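Local coordinates for MOBA relate protein (Mycobacterium sp., PDB 2WAW) that is of unknown function but, as a MobA-like member of the GT-A clan, probably acts as a nucleotidyltransferase, at residues V51-A56 / L69-V74. Sequence-based numbering, arbitrary orientation.
Sequences VTLGGA and LDIVLV
Val51 and Leu53 on strand 48-53 and Asp70 and Val72 on strand 70-73, with Val74 just past the end of the latter, illustrate how parallel strands pair within a beta-alpha-beta unit, here strand 48-53, helix 57-63 and strand 70-73 of a MobA-like, GT-A-type fold. Four backbone hydrogen bonds join them: Val51 N to Asp70 O, Val72 N to Val51 O at 2.9 Å, Leu53 N to Val72 O, and Val74 N to Leu53 O. Val72 thus grips the neighbouring strand through both its N and its O, and its O also receives the CA-H of Thr52.

On one face of the sheet, Val51 has CG1 anti to the backbone N (chi1 -171°); CG2 therefore falls anti to the carbonyl carbon and meets Leu69 CD1, 3.6 Å away, the two side chains crossing at a slant. Ile71 bridges two partners: its CD1 packs on Val51 CB, while its CG2 meets Leu53 CD1 at 4.1 Å. Farther along, at the exposed end, Leu73 CD2 rests on Leu53 CB. Helix 33-42 backs part of this layer, Leu38 touching Val51 and Leu69, and Leu34 touching Leu53.

The other face carries Thr52 and Val72, alongside one another, with Thr52 CG2 4.1 Å from Val72 CB. Helix 84-90 covers them; Thr52 OG1 is hydrogen-bonded to Ser84 OG and Ala12 N, which fixes the hydroxyl's place. Strand 70-73 forms the sheet's edge within this chain. Past the last direct backbone bond, Gly54 CA approaches Val74 O at 3.4 Å, and a water bridges the two segments, donating to Gly54 O at 2.8 Å and to Val74 O at 3.0 Å.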
loop_
_atom_site.group_PDB
_atom_site.type_symbol
_atom_site.label_atom_id
_atom_site.label_comp_id
_atom_site.label_asym_id
_atom_site.label_seq_id
_atom_site.Cartn_x
_atom_site.Cartn_y
_atom_site.Cartn_z
ATOM N N VAL A 51 -8.207 3.475 2.162
ATOM C CA VAL A 51 -7.090 4.376 1.869
ATOM C C VAL A 51 -6.891 5.296 3.056
ATOM O O VAL A 51 -7.855 5.899 3.559
ATOM C CB VAL A 51 -7.366 5.237 0.620
ATOM C CG1 VAL A 51 -6.096 6.033 0.193
ATOM C CG2 VAL A 51 -7.912 4.379 -0.514
ATOM N N THR A 52 -5.640 5.396 3.524
ATOM C CA THR A 52 -5.346 6.323 4.624
ATOM C C THR A 52 -4.750 7.601 4.071
ATOM O O THR A 52 -3.984 7.587 3.095
ATOM C CB THR A 52 -4.377 5.728 5.682
ATOM O OG1 THR A 52 -3.092 5.541 5.077
ATOM C CG2 THR A 52 -4.876 4.361 6.204
ATOM N N LEU A 53 -5.116 8.707 4.705
ATOM C CA LEU A 53 -4.624 10.013 4.306
ATOM C C LEU A 53 -4.257 10.785 5.550
ATOM O O LEU A 53 -4.853 10.584 6.615
ATOM C CB LEU A 53 -5.702 10.766 3.521
ATOM C CG LEU A 53 -6.182 10.149 2.209
ATOM C CD1 LEU A 53 -7.331 10.958 1.644
ATOM C CD2 LEU A 53 -5.051 10.134 1.257
ATOM N N GLY A 54 -3.288 11.681 5.414
ATOM C CA GLY A 54 -2.831 12.464 6.555
ATOM C C GLY A 54 -3.167 13.941 6.431
ATOM O O GLY A 54 -4.285 14.307 6.048
ATOM N N GLY A 55 -2.177 14.786 6.723
ATOM C CA GLY A 55 -2.353 16.242 6.729
ATOM C C GLY A 55 -2.849 16.864 5.429
ATOM O O GLY A 55 -3.530 17.892 5.461
ATOM N N ALA A 56 -2.519 16.237 4.298
ATOM C CA ALA A 56 -2.933 16.700 2.972
ATOM C C ALA A 56 -4.322 16.213 2.542
ATOM O O ALA A 56 -4.715 16.408 1.390
ATOM C CB ALA A 56 -1.885 16.268 1.924
ATOM N N LEU A 69 -14.564 3.914 -1.707
ATOM C CA LEU A 69 -13.473 3.498 -0.872
ATOM C C LEU A 69 -13.722 3.894 0.577
ATOM O O LEU A 69 -14.413 4.820 0.814
ATOM C CB LEU A 69 -12.180 4.137 -1.361
ATOM C CG LEU A 69 -11.817 3.983 -2.821
ATOM C CD1 LEU A 69 -10.475 4.496 -3.104
ATOM C CD2 LEU A 69 -11.966 2.636 -3.337
ATOM N N ASP A 70 -13.144 3.179 1.530
ATOM C CA ASP A 70 -13.190 3.590 2.934
ATOM C C ASP A 70 -11.991 4.483 3.209
ATOM O O ASP A 70 -10.842 4.032 3.136
ATOM C CB ASP A 70 -13.183 2.379 3.864
ATOM C CG ASP A 70 -14.465 1.592 3.779
ATOM O OD1 ASP A 70 -15.554 2.222 3.795
ATOM O OD2 ASP A 70 -14.397 0.354 3.686
ATOM N N ILE A 71 -12.271 5.740 3.510
ATOM C CA ILE A 71 -11.240 6.767 3.709
ATOM C C ILE A 71 -10.956 6.949 5.190
ATOM O O ILE A 71 -11.864 7.284 5.964
ATOM C CB ILE A 71 -11.677 8.110 3.065
ATOM C CG1 ILE A 71 -11.939 7.934 1.558
ATOM C CG2 ILE A 71 -10.681 9.230 3.357
ATOM C CD1 ILE A 71 -10.790 7.276 0.760
ATOM N N VAL A 72 -9.697 6.753 5.578
ATOM C CA VAL A 72 -9.319 6.791 6.994
ATOM C C VAL A 72 -8.371 7.992 7.161
ATOM O O VAL A 72 -7.304 8.024 6.568
ATOM C CB VAL A 72 -8.679 5.462 7.423
ATOM C CG1 VAL A 72 -8.118 5.561 8.834
ATOM C CG2 VAL A 72 -9.724 4.312 7.329
ATOM N N LEU A 73 -8.793 9.000 7.923
ATOM C CA LEU A 73 -8.017 10.249 8.014
ATOM C C LEU A 73 -7.274 10.280 9.336
ATOM O O LEU A 73 -7.865 10.022 10.383
ATOM C CB LEU A 73 -8.937 11.480 7.918
ATOM C CG LEU A 73 -9.919 11.594 6.750
ATOM C CD1 LEU A 73 -10.711 12.895 6.827
ATOM C CD2 LEU A 73 -9.196 11.502 5.431
ATOM N N VAL A 74 -5.983 10.588 9.290
ATOM C CA VAL A 74 -5.158 10.636 10.500
ATOM C C VAL A 74 -4.371 11.951 10.576
ATOM O O VAL A 74 -4.272 12.696 9.591
ATOM C CB VAL A 74 -4.200 9.420 10.618
ATOM C CG1 VAL A 74 -4.980 8.098 10.606
ATOM C CG2 VAL A 74 -3.160 9.424 9.490
HETATM O O HOH W 1 -6.362 13.717 7.752
#